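Local coordinates for flagellar hook protein FlgE (PDB 5AY6) that probably assembles into the flagellar hook, the curved, flexible universal joint between motor and filament, this fragment being the middle part of the hook subunit, at residues L173-R181 / W268-V279; A20-G28 / E138-D146. All coordinates share one frame; numbering follows the deposited sequence.

Contact 1: residues L173-R181 / W268-V279; sequences LSDSKGGQR and WADALGIDEQEV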
ATOM      1  N   LEU A 173      24.568  -0.697   0.627  1.00 14.35           N
ATOM      2  CA  LEU A 173      25.267   0.491   0.157  1.00 16.54           C
ATOM      3  C   LEU A 173      26.576   0.672   0.914  1.00 20.65           C
ATOM      4  O   LEU A 173      26.633   0.452   2.123  1.00 19.12           O
ATOM      5  CB  LEU A 173      24.400   1.743   0.332  1.00 18.38           C
ATOM      6  CG  LEU A 173      23.020   1.814  -0.320  1.00 17.33           C
ATOM      7  CD1 LEU A 173      22.359   3.149  -0.002  1.00 12.63           C
ATOM      8  CD2 LEU A 173      23.116   1.615  -1.818  1.00 11.75           C
ATOM      9  N   SER A 174      27.627   1.067   0.203  1.00 13.33           N
ATOM     10  CA  SER A 174      28.840   1.538   0.857  1.00 19.45           C
ATOM     11  C   SER A 174      28.741   3.047   1.018  1.00 13.40           C
ATOM     12  O   SER A 174      28.501   3.759   0.048  1.00 17.03           O
ATOM     13  CB  SER A 174      30.088   1.162   0.058  1.00 13.53           C
ATOM     14  OG  SER A 174      30.217  -0.244  -0.037  1.00 18.00           O
ATOM     15  N   ASP A 175      28.913   3.539   2.238  1.00 16.54           N
ATOM     16  CA  ASP A 175      28.763   4.970   2.475  1.00 18.59           C
ATOM     17  C   ASP A 175      30.081   5.689   2.238  1.00 19.08           C
ATOM     18  O   ASP A 175      31.044   5.091   1.761  1.00 16.83           O
ATOM     19  CB  ASP A 175      28.239   5.244   3.892  1.00 17.60           C
ATOM     20  CG  ASP A 175      29.087   4.603   4.976  1.00 16.17           C
ATOM     21  OD1 ASP A 175      30.327   4.582   4.847  1.00 16.23           O
ATOM     22  OD2 ASP A 175      28.505   4.128   5.974  1.00 16.40           O
ATOM     23  N   SER A 176      30.124   6.970   2.583  1.00 15.23           N
ATOM     24  CA  SER A 176      31.309   7.787   2.338  1.00 13.88           C
ATOM     25  C   SER A 176      32.492   7.404   3.228  1.00 19.27           C
ATOM     26  O   SER A 176      33.597   7.904   3.036  1.00 22.22           O
ATOM     27  CB  SER A 176      30.975   9.264   2.531  1.00 14.31           C
ATOM     28  OG  SER A 176      30.490   9.502   3.844  1.00 17.26           O
ATOM     29  N   LYS A 177      32.260   6.531   4.203  1.00 19.54           N
ATOM     30  CA  LYS A 177      33.334   6.051   5.071  1.00 21.96           C
ATOM     31  C   LYS A 177      33.703   4.608   4.755  1.00 21.63           C
ATOM     32  O   LYS A 177      34.638   4.056   5.332  1.00 25.03           O
ATOM     33  CB  LYS A 177      32.941   6.166   6.543  1.00 20.49           C
ATOM     34  CG  LYS A 177      32.899   7.586   7.068  1.00 23.55           C
ATOM     35  CD  LYS A 177      32.505   7.616   8.534  1.00 21.82           C
ATOM     36  CE  LYS A 177      32.628   9.019   9.105  1.00 25.14           C
ATOM     37  NZ  LYS A 177      32.174   9.093  10.522  1.00 24.04           N
ATOM     38  N   GLY A 178      32.958   3.997   3.842  1.00 23.29           N
ATOM     39  CA  GLY A 178      33.206   2.618   3.467  1.00 27.73           C
ATOM     40  C   GLY A 178      32.422   1.624   4.305  1.00 33.29           C
ATOM     41  O   GLY A 178      32.565   0.412   4.135  1.00 30.70           O
ATOM     42  N   GLY A 179      31.597   2.136   5.216  1.00 26.51           N
ATOM     43  CA  GLY A 179      30.726   1.290   6.011  1.00 20.22           C
ATOM     44  C   GLY A 179      29.571   0.792   5.166  1.00 19.90           C
ATOM     45  O   GLY A 179      29.340   1.300   4.072  1.00 19.61           O
ATOM     46  N   GLN A 180      28.840  -0.200   5.663  1.00 23.24           N
ATOM     47  CA  GLN A 180      27.739  -0.760   4.890  1.00 20.76           C
ATOM     48  C   GLN A 180      26.388  -0.379   5.484  1.00 22.35           C
ATOM     49  O   GLN A 180      26.058  -0.751   6.611  1.00 23.13           O
ATOM     50  CB  GLN A 180      27.864  -2.285   4.782  1.00 17.36           C
ATOM     51  CG  GLN A 180      26.845  -2.913   3.829  1.00 28.97           C
ATOM     52  CD  GLN A 180      27.118  -4.383   3.537  1.00 33.45           C
ATOM     53  OE1 GLN A 180      28.153  -4.736   2.972  1.00 36.37           O
ATOM     54  NE2 GLN A 180      26.182  -5.245   3.916  1.00 34.47           N
ATOM     55  N   ARG A 181      25.625   0.393   4.714  1.00 17.99           N
ATOM     56  CA  ARG A 181      24.241   0.722   5.042  1.00 20.60           C
ATOM     57  C   ARG A 181      23.311  -0.177   4.247  1.00 24.18           C
ATOM     58  O   ARG A 181      23.406  -0.243   3.022  1.00 19.56           O
ATOM     59  CB  ARG A 181      23.926   2.185   4.727  1.00 15.55           C
ATOM     60  CG  ARG A 181      24.918   3.177   5.277  1.00 13.63           C
ATOM     61  CD  ARG A 181      24.632   3.479   6.734  1.00 16.25           C
ATOM     62  NE  ARG A 181      25.882   3.582   7.475  1.00 37.70           N
ATOM     63  CZ  ARG A 181      26.326   2.658   8.316  1.00 25.70           C
ATOM     64  NH1 ARG A 181      25.602   1.574   8.552  1.00 24.71           N
ATOM     65  NH2 ARG A 181      27.480   2.834   8.946  1.00 34.53           N
ATOM     66  N   TRP A 268      20.730  10.837   7.057  1.00 11.16           N
ATOM     67  CA  TRP A 268      21.570   9.900   7.806  1.00 10.97           C
ATOM     68  C   TRP A 268      21.651  10.273   9.284  1.00 10.80           C
ATOM     69  O   TRP A 268      21.723  11.449   9.632  1.00 13.40           O
ATOM     70  CB  TRP A 268      22.993   9.852   7.234  1.00 11.42           C
ATOM     71  CG  TRP A 268      23.145   9.200   5.892  1.00 10.10           C
ATOM     72  CD1 TRP A 268      23.706   9.753   4.772  1.00  9.50           C
ATOM     73  CD2 TRP A 268      22.762   7.871   5.531  1.00  9.77           C
ATOM     74  NE1 TRP A 268      23.689   8.850   3.738  1.00 13.62           N
ATOM     75  CE2 TRP A 268      23.115   7.681   4.178  1.00 10.70           C
ATOM     76  CE3 TRP A 268      22.151   6.813   6.218  1.00 12.28           C
ATOM     77  CZ2 TRP A 268      22.876   6.490   3.496  1.00 11.70           C
ATOM     78  CZ3 TRP A 268      21.915   5.625   5.539  1.00  9.02           C
ATOM     79  CH2 TRP A 268      22.278   5.476   4.193  1.00 16.67           C
ATOM     80  N   ALA A 269      21.643   9.267  10.150  1.00 11.19           N
ATOM     81  CA  ALA A 269      21.788   9.501  11.580  1.00 17.15           C
ATOM     82  C   ALA A 269      23.078  10.266  11.856  1.00 12.64           C
ATOM     83  O   ALA A 269      24.103  10.018  11.220  1.00 14.92           O
ATOM     84  CB  ALA A 269      21.773   8.186  12.343  1.00 15.69           C
ATOM     85  N   ASP A 270      23.013  11.214  12.783  1.00 15.89           N
ATOM     86  CA  ASP A 270      24.184  11.986  13.196  1.00 19.52           C
ATOM     87  C   ASP A 270      25.419  11.144  13.499  1.00 20.27           C
ATOM     88  O   ASP A 270      26.529  11.460  13.056  1.00 23.15           O
ATOM     89  CB  ASP A 270      23.863  12.799  14.442  1.00 31.57           C
ATOM     90  CG  ASP A 270      25.062  13.584  14.951  1.00 42.20           C
ATOM     91  OD1 ASP A 270      25.766  14.217  14.131  1.00 44.32           O
ATOM     92  OD2 ASP A 270      25.329  13.537  16.172  1.00 51.23           O
ATOM     93  N   ALA A 271      25.214  10.085  14.276  1.00 22.15           N
ATOM     94  CA  ALA A 271      26.299   9.225  14.756  1.00 23.71           C
ATOM     95  C   ALA A 271      27.123   8.615  13.628  1.00 25.54           C
ATOM     96  O   ALA A 271      28.326   8.401  13.781  1.00 27.78           O
ATOM     97  CB  ALA A 271      25.731   8.118  15.636  1.00 21.58           C
ATOM     98  N   LEU A 272      26.483   8.343  12.495  1.00 19.23           N
ATOM     99  CA  LEU A 272      27.179   7.746  11.363  1.00 17.89           C
ATOM    100  C   LEU A 272      28.190   8.724  10.767  1.00 22.81           C
ATOM    101  O   LEU A 272      29.254   8.317  10.301  1.00 18.88           O
ATOM    102  CB  LEU A 272      26.181   7.292  10.291  1.00 15.95           C
ATOM    103  CG  LEU A 272      25.117   6.303  10.763  1.00 13.80           C
ATOM    104  CD1 LEU A 272      24.078   6.052   9.681  1.00 17.31           C
ATOM    105  CD2 LEU A 272      25.758   4.989  11.200  1.00 21.04           C
ATOM    106  N   GLY A 273      27.848  10.013  10.790  1.00 15.94           N
ATOM    107  CA  GLY A 273      28.742  11.066  10.335  1.00 15.92           C
ATOM    108  C   GLY A 273      29.164  10.926   8.884  1.00 19.56           C
ATOM    109  O   GLY A 273      30.315  11.194   8.534  1.00 19.70           O
ATOM    110  N   ILE A 274      28.225  10.510   8.039  1.00 14.28           N
ATOM    111  CA  ILE A 274      28.511  10.231   6.634  1.00 16.91           C
ATOM    112  C   ILE A 274      27.839  11.231   5.700  1.00 19.31           C
ATOM    113  O   ILE A 274      26.920  11.953   6.100  1.00 15.10           O
ATOM    114  CB  ILE A 274      28.070   8.808   6.249  1.00 16.60           C
ATOM    115  CG1 ILE A 274      26.598   8.593   6.605  1.00 18.97           C
ATOM    116  CG2 ILE A 274      28.934   7.773   6.959  1.00 17.29           C
ATOM    117  CD1 ILE A 274      26.079   7.199   6.276  1.00 13.35           C
ATOM    118  N   ASP A 275      28.306  11.259   4.453  1.00 20.48           N
ATOM    119  CA  ASP A 275      27.879  12.249   3.462  1.00 17.63           C
ATOM    120  C   ASP A 275      26.539  11.935   2.815  1.00 16.79           C
ATOM    121  O   ASP A 275      26.038  10.815   2.897  1.00 14.58           O
ATOM    122  CB  ASP A 275      28.928  12.379   2.354  1.00 12.79           C
ATOM    123  CG  ASP A 275      30.263  12.883   2.866  1.00 21.83           C
ATOM    124  OD1 ASP A 275      30.276  13.634   3.862  1.00 21.02           O
ATOM    125  OD2 ASP A 275      31.301  12.526   2.265  1.00 23.32           O
ATOM    126  N   GLU A 276      25.978  12.945   2.158  1.00 13.65           N
ATOM    127  CA  GLU A 276      24.807  12.772   1.319  1.00  8.82           C
ATOM    128  C   GLU A 276      25.051  11.634   0.343  1.00 16.75           C
ATOM    129  O   GLU A 276      26.148  11.500  -0.202  1.00 14.13           O
ATOM    130  CB  GLU A 276      24.489  14.063   0.567  1.00 12.96           C
ATOM    131  CG  GLU A 276      23.448  13.920  -0.524  1.00  8.97           C
ATOM    132  CD  GLU A 276      23.069  15.258  -1.121  1.00 18.82           C
ATOM    133  OE1 GLU A 276      22.771  16.179  -0.337  1.00 19.04           O
ATOM    134  OE2 GLU A 276      23.077  15.392  -2.364  1.00 15.44           O
ATOM    135  N   GLN A 277      24.036  10.804   0.139  1.00 15.56           N
ATOM    136  CA  GLN A 277      24.174   9.655  -0.740  1.00 13.92           C
ATOM    137  C   GLN A 277      23.033   9.575  -1.746  1.00 13.02           C
ATOM    138  O   GLN A 277      21.947   9.091  -1.437  1.00 10.90           O
ATOM    139  CB  GLN A 277      24.252   8.367   0.078  1.00 10.81           C
ATOM    140  CG  GLN A 277      24.598   7.131  -0.747  1.00 15.11           C
ATOM    141  CD  GLN A 277      25.624   6.234  -0.072  1.00 17.71           C
ATOM    142  OE1 GLN A 277      25.920   6.385   1.116  1.00 10.82           O
ATOM    143  NE2 GLN A 277      26.180   5.297  -0.837  1.00 14.20           N
ATOM    144  N   GLU A 278      23.299  10.058  -2.954  1.00 12.20           N
ATOM    145  CA  GLU A 278      22.354   9.955  -4.057  1.00  8.08           C
ATOM    146  C   GLU A 278      22.634   8.659  -4.804  1.00 13.38           C
ATOM    147  O   GLU A 278      23.754   8.426  -5.253  1.00 14.58           O
ATOM    148  CB  GLU A 278      22.475  11.162  -4.988  1.00 11.49           C
ATOM    149  CG  GLU A 278      21.513  11.168  -6.161  1.00 14.89           C
ATOM    150  CD  GLU A 278      21.669  12.403  -7.029  1.00 17.16           C
ATOM    151  OE1 GLU A 278      22.589  13.209  -6.764  1.00 18.19           O
ATOM    152  OE2 GLU A 278      20.878  12.567  -7.980  1.00 22.10           O
ATOM    153  N   VAL A 279      21.621   7.803  -4.903  1.00 12.94           N
ATOM    154  CA  VAL A 279      21.789   6.491  -5.514  1.00 14.44           C
ATOM    155  C   VAL A 279      20.744   6.216  -6.590  1.00 12.01           C
ATOM    156  O   VAL A 279      19.544   6.206  -6.327  1.00  8.87           O
ATOM    157  CB  VAL A 279      21.710   5.364  -4.466  1.00 12.42           C
ATOM    158  CG1 VAL A 279      22.205   4.063  -5.066  1.00 12.70           C
ATOM    159  CG2 VAL A 279      22.528   5.708  -3.240  1.00 18.33           C
TER
HETATM  160  O   HOH W   1      27.588   8.436   2.622  1.00 16.07           O
HETATM  161  O   HOH W   2      32.787  12.083  10.342  1.00 35.49           O
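Ser176 OG accepts the backbone N-H of Asp275 at 2.9 Å, nearly straight at 169°, one of three direct hydrogen bonds between 173-181 and 268-279. Gln277 NE2 gives its N-H to Ser174 O over 2.9 Å, the carbonyl oxygen lying close to the amide plane while the nitrogen stands above the carbonyl plane; the same NE2 also serves Thr4 O. Lys177, extended beyond CG, crosses Ile274 obliquely, and its NZ hydrogen-bonds Leu272 O at 3.0 Å. A water ties Ser176 N to Asp275 O and Gln277 OE1. Between these bonds Ile274 plugs the middle, CG2 3.7 Å from Asp175 CG. A type I beta turn from Asp175 to Gly178 links strands 167-174 and 180-189 of the FlaE D2 domain into a beta hairpin, while 277-279 begins strand 277-291 of a separate mixed sheet. Asp175 CG sits between backbone N and carbonyl carbon (chi1 55°), which brings OD1 back to Lys177 N, an Asx turn, and to Gly179 N, from opposite carboxylate faces. OD2 forms a salt bridge with Arg181 NE, 3.1 Å. Replacing Asp175 by alanine would probably leave Arg181 NE without its salt bridge and both N-H groups without their shared acceptor. Arg181, bent at chi2 and chi3, has Leu272 CD2 over one guanidinium face, 3.6 Å from NH2, while its CD meets Trp268 CZ3 obliquely at 3.7 Å.

Contact 2: residues A20-G28 / E138-D146; sequences AAAVSYKVG and EVVAGKLYD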
ATOM      1  N   ALA A  20      -2.209 -10.717   1.103  1.00  9.94           N
ATOM      2  CA  ALA A  20      -2.257 -10.965   2.543  1.00  9.31           C
ATOM      3  C   ALA A  20      -3.552 -10.435   3.152  1.00 13.11           C
ATOM      4  O   ALA A  20      -4.129  -9.460   2.668  1.00  9.94           O
ATOM      5  CB  ALA A  20      -1.060 -10.340   3.233  1.00 11.16           C
ATOM      6  N   ALA A  21      -3.997 -11.085   4.223  1.00  9.37           N
ATOM      7  CA  ALA A  21      -5.179 -10.650   4.960  1.00 15.21           C
ATOM      8  C   ALA A  21      -5.027  -9.221   5.481  1.00 10.66           C
ATOM      9  O   ALA A  21      -6.017  -8.522   5.671  1.00 11.95           O
ATOM     10  CB  ALA A  21      -5.457 -11.598   6.107  1.00 10.48           C
ATOM     11  N   ALA A  22      -3.791  -8.791   5.713  1.00 10.55           N
ATOM     12  CA  ALA A  22      -3.538  -7.424   6.165  1.00 10.80           C
ATOM     13  C   ALA A  22      -3.677  -6.400   5.033  1.00 16.27           C
ATOM     14  O   ALA A  22      -3.699  -5.196   5.278  1.00 12.42           O
ATOM     15  CB  ALA A  22      -2.153  -7.323   6.795  1.00 13.49           C
ATOM     16  N   VAL A  23      -3.762  -6.873   3.794  1.00 10.89           N
ATOM     17  CA  VAL A  23      -3.969  -5.974   2.662  1.00 11.46           C
ATOM     18  C   VAL A  23      -5.404  -6.072   2.148  1.00 14.88           C
ATOM     19  O   VAL A  23      -6.031  -5.056   1.846  1.00 13.98           O
ATOM     20  CB  VAL A  23      -2.969  -6.263   1.518  1.00 13.68           C
ATOM     21  CG1 VAL A  23      -3.386  -5.567   0.233  1.00 12.32           C
ATOM     22  CG2 VAL A  23      -1.567  -5.831   1.929  1.00 14.07           C
ATOM     23  N   SER A  24      -5.921  -7.295   2.051  1.00 10.64           N
ATOM     24  CA  SER A  24      -7.325  -7.516   1.706  1.00 13.92           C
ATOM     25  C   SER A  24      -7.991  -8.373   2.775  1.00 17.09           C
ATOM     26  O   SER A  24      -7.769  -9.584   2.851  1.00 17.27           O
ATOM     27  CB  SER A  24      -7.464  -8.180   0.340  1.00 12.79           C
ATOM     28  OG  SER A  24      -7.039  -7.303  -0.684  1.00 13.85           O
ATOM     29  N   TYR A  25      -8.821  -7.736   3.587  1.00 14.18           N
ATOM     30  CA  TYR A  25      -9.365  -8.375   4.770  1.00 12.32           C
ATOM     31  C   TYR A  25     -10.818  -8.793   4.597  1.00 17.07           C
ATOM     32  O   TYR A  25     -11.705  -7.948   4.471  1.00 14.81           O
ATOM     33  CB  TYR A  25      -9.222  -7.431   5.967  1.00 15.69           C
ATOM     34  CG  TYR A  25      -9.991  -7.850   7.194  1.00 12.70           C
ATOM     35  CD1 TYR A  25      -9.606  -8.959   7.935  1.00 21.08           C
ATOM     36  CD2 TYR A  25     -11.088  -7.119   7.627  1.00 19.23           C
ATOM     37  CE1 TYR A  25     -10.303  -9.338   9.067  1.00 19.79           C
ATOM     38  CE2 TYR A  25     -11.791  -7.492   8.759  1.00 20.14           C
ATOM     39  CZ  TYR A  25     -11.393  -8.599   9.473  1.00 17.35           C
ATOM     40  OH  TYR A  25     -12.089  -8.973  10.599  1.00 29.57           O
ATOM     41  N   LYS A  26     -11.062 -10.102   4.594  1.00 14.72           N
ATOM     42  CA  LYS A  26     -12.429 -10.610   4.530  1.00 13.65           C
ATOM     43  C   LYS A  26     -13.041 -10.638   5.919  1.00 17.04           C
ATOM     44  O   LYS A  26     -12.509 -11.281   6.821  1.00 14.63           O
ATOM     45  CB  LYS A  26     -12.480 -12.010   3.921  1.00 14.42           C
ATOM     46  CG  LYS A  26     -13.900 -12.544   3.784  1.00 21.63           C
ATOM     47  CD  LYS A  26     -13.948 -14.052   3.925  1.00 20.19           C
ATOM     48  CE  LYS A  26     -13.026 -14.722   2.926  1.00 32.47           C
ATOM     49  NZ  LYS A  26     -12.640 -16.092   3.364  1.00 40.19           N
ATOM     50  N   VAL A  27     -14.160  -9.935   6.075  1.00 17.55           N
ATOM     51  CA  VAL A  27     -14.870  -9.853   7.346  1.00 18.80           C
ATOM     52  C   VAL A  27     -15.413 -11.208   7.775  1.00 22.16           C
ATOM     53  O   VAL A  27     -15.967 -11.948   6.963  1.00 20.76           O
ATOM     54  CB  VAL A  27     -16.047  -8.854   7.265  1.00 12.77           C
ATOM     55  CG1 VAL A  27     -16.789  -8.780   8.594  1.00 13.94           C
ATOM     56  CG2 VAL A  27     -15.551  -7.481   6.845  1.00 15.54           C
ATOM     57  N   GLY A  28     -15.250 -11.534   9.052  1.00 18.83           N
ATOM     58  CA  GLY A  28     -15.914 -12.694   9.616  1.00 21.57           C
ATOM     59  C   GLY A  28     -14.981 -13.860   9.854  1.00 26.10           C
ATOM     60  O   GLY A  28     -13.775 -13.761   9.644  1.00 32.75           O
ATOM     61  N   GLU A 138     -15.861  -2.490  11.613  1.00 16.48           N
ATOM     62  CA  GLU A 138     -15.517  -3.781  11.030  1.00 15.82           C
ATOM     63  C   GLU A 138     -14.246  -3.714  10.190  1.00 21.34           C
ATOM     64  O   GLU A 138     -13.470  -4.673  10.161  1.00 20.06           O
ATOM     65  CB  GLU A 138     -16.693  -4.318  10.213  1.00 19.36           C
ATOM     66  CG  GLU A 138     -17.908  -4.599  11.092  1.00 19.54           C
ATOM     67  CD  GLU A 138     -18.914  -5.541  10.462  1.00 22.87           C
ATOM     68  OE1 GLU A 138     -18.722  -5.942   9.296  1.00 24.41           O
ATOM     69  OE2 GLU A 138     -19.902  -5.886  11.142  1.00 29.25           O
ATOM     70  N   VAL A 139     -14.011  -2.586   9.526  1.00 15.74           N
ATOM     71  CA  VAL A 139     -12.779  -2.427   8.767  1.00 13.11           C
ATOM     72  C   VAL A 139     -11.606  -2.143   9.710  1.00 14.28           C
ATOM     73  O   VAL A 139     -10.491  -2.608   9.473  1.00 14.02           O
ATOM     74  CB  VAL A 139     -12.889  -1.310   7.695  1.00 15.81           C
ATOM     75  CG1 VAL A 139     -13.213   0.046   8.319  1.00  9.44           C
ATOM     76  CG2 VAL A 139     -11.606  -1.230   6.878  1.00 15.11           C
ATOM     77  N   VAL A 140     -11.864  -1.399  10.784  1.00 15.28           N
ATOM     78  CA  VAL A 140     -10.831  -1.099  11.774  1.00 18.66           C
ATOM     79  C   VAL A 140     -10.343  -2.389  12.424  1.00 15.71           C
ATOM     80  O   VAL A 140      -9.164  -2.522  12.754  1.00 18.50           O
ATOM     81  CB  VAL A 140     -11.349  -0.103  12.851  1.00 17.22           C
ATOM     82  CG1 VAL A 140     -10.525  -0.182  14.128  1.00 13.90           C
ATOM     83  CG2 VAL A 140     -11.342   1.320  12.300  1.00 11.74           C
ATOM     84  N   ALA A 141     -11.243  -3.358  12.567  1.00 16.00           N
ATOM     85  CA  ALA A 141     -10.887  -4.647  13.156  1.00 19.16           C
ATOM     86  C   ALA A 141      -9.870  -5.403  12.302  1.00 15.29           C
ATOM     87  O   ALA A 141      -9.124  -6.238  12.807  1.00 20.84           O
ATOM     88  CB  ALA A 141     -12.133  -5.498  13.364  1.00 18.90           C
ATOM     89  N   GLY A 142      -9.842  -5.101  11.009  1.00 14.12           N
ATOM     90  CA  GLY A 142      -8.934  -5.764  10.089  1.00 14.85           C
ATOM     91  C   GLY A 142      -7.489  -5.312  10.184  1.00 16.10           C
ATOM     92  O   GLY A 142      -6.601  -5.981   9.651  1.00 15.28           O
ATOM     93  N   LYS A 143      -7.260  -4.188  10.863  1.00 12.77           N
ATOM     94  CA  LYS A 143      -5.924  -3.602  11.015  1.00 15.13           C
ATOM     95  C   LYS A 143      -5.162  -3.583   9.690  1.00 16.51           C
ATOM     96  O   LYS A 143      -4.113  -4.212   9.552  1.00 15.08           O
ATOM     97  CB  LYS A 143      -5.128  -4.361  12.077  1.00 15.09           C
ATOM     98  CG  LYS A 143      -5.795  -4.369  13.456  1.00 16.48           C
ATOM     99  CD  LYS A 143      -4.906  -5.036  14.497  1.00 27.87           C
ATOM    100  CE  LYS A 143      -5.683  -5.377  15.764  1.00 36.81           C
ATOM    101  NZ  LYS A 143      -6.382  -4.190  16.330  1.00 36.38           N
ATOM    102  N   LEU A 144      -5.709  -2.868   8.713  1.00 14.71           N
ATOM    103  CA  LEU A 144      -5.171  -2.894   7.358  1.00 13.54           C
ATOM    104  C   LEU A 144      -3.856  -2.141   7.192  1.00 15.80           C
ATOM    105  O   LEU A 144      -3.549  -1.206   7.936  1.00 13.58           O
ATOM    106  CB  LEU A 144      -6.195  -2.332   6.374  1.00 12.69           C
ATOM    107  CG  LEU A 144      -7.427  -3.217   6.176  1.00 12.08           C
ATOM    108  CD1 LEU A 144      -8.403  -2.558   5.226  1.00 16.08           C
ATOM    109  CD2 LEU A 144      -6.990  -4.568   5.651  1.00 17.47           C
ATOM    110  N   TYR A 145      -3.090  -2.572   6.193  1.00 13.96           N
ATOM    111  CA  TYR A 145      -1.856  -1.911   5.793  1.00 11.58           C
ATOM    112  C   TYR A 145      -2.047  -0.428   5.526  1.00  8.57           C
ATOM    113  O   TYR A 145      -3.025  -0.013   4.893  1.00 11.47           O
ATOM    114  CB  TYR A 145      -1.288  -2.578   4.536  1.00 11.04           C
ATOM    115  CG  TYR A 145      -0.102  -1.857   3.932  1.00 12.61           C
ATOM    116  CD1 TYR A 145      -0.242  -1.091   2.779  1.00  9.41           C
ATOM    117  CD2 TYR A 145       1.156  -1.942   4.512  1.00  9.25           C
ATOM    118  CE1 TYR A 145       0.842  -0.431   2.221  1.00 11.23           C
ATOM    119  CE2 TYR A 145       2.244  -1.292   3.960  1.00 10.39           C
ATOM    120  CZ  TYR A 145       2.083  -0.537   2.822  1.00  9.68           C
ATOM    121  OH  TYR A 145       3.169   0.115   2.284  1.00  8.51           O
ATOM    122  N   ASP A 146      -1.099   0.361   6.016  1.00 10.26           N
ATOM    123  CA  ASP A 146      -1.029   1.784   5.711  1.00  7.86           C
ATOM    124  C   ASP A 146       0.432   2.184   5.589  1.00  9.25           C
ATOM    125  O   ASP A 146       1.206   1.974   6.518  1.00 10.72           O
ATOM    126  CB  ASP A 146      -1.711   2.616   6.787  1.00  8.89           C
ATOM    127  CG  ASP A 146      -1.816   4.074   6.399  1.00 11.21           C
ATOM    128  OD1 ASP A 146      -0.784   4.778   6.448  1.00 11.63           O
ATOM    129  OD2 ASP A 146      -2.927   4.507   6.031  1.00 12.07           O
TER
HETATM  130  O   HOH W   3      -6.419  -8.450   8.410  1.00 19.69           O
HETATM  131  O   HOH W   4     -14.463  -6.898  11.145  1.00 18.33           O
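Tyr25 lays its ring over Gly142, in the type I beta turn from Val140 to Lys143 of the FlgE third domain; Tyr25 itself belongs to an edge strand, 24-39, of a five-stranded antiparallel sheet. Among the apolar interactions is a CH-pi contact: Gly142 CA stands 3.5 Å from the centroid of the Tyr25 ring, only 10° off the normal. Glycine suits the place because a CB would run into Tyr25 CD2. The ring gets there with CG anti to the backbone N (chi1 168°), and Tyr25 CB meets Leu144 CD2 at 3.6 Å. Leu144 also reaches Tyr52 and Tyr67 of the sheet. Farther along, the side chains of Val23 and Tyr145 lie side by side and point the same way, Val23 CG2 4.2 Å from Tyr145 CB, next to Leu188 of the neighbouring domain, where Tyr145 OH bonds Glu199.

The direct hydrogen bond across the segments is between backbones: Tyr145 N gives its hydrogen to Ala22 O at 2.8 Å, and Leu144 CA adds a CA-H...O contact to the same oxygen. Glu138 turns its carboxylate to Lys35 in a salt bridge, with OE1 lying 3.5 Å from Val27 CG1. Water completes the seam: one molecule donates to both Ala21 O and Gly142 O, and another, in the plane of the Tyr25 ring at its edge, donates to Glu138 O at 2.6 Å.

In the fold
The two contacts lie on opposite sides of the chain's centre, their own centres 37 Å apart and their nearest atoms about 19 Å apart, with no touch between them. They come in series along the chain: contact 2 closes within the FlgE third domain before contact 1 opens in the FlaE D2 domain. Contact 2 holds 138-146 against edge strand 24-39 of one five-stranded antiparallel sheet; contact 1 joins the hairpin of another, 167-174 with 180-189, to the lead-in and start of strand 277-291 in the mixed sheet. Contact 1 lies toward the far end of its domain, whereas contact 2 reaches the boundary, touching strand 180-189, so this strand relates both sites within the hook subunit.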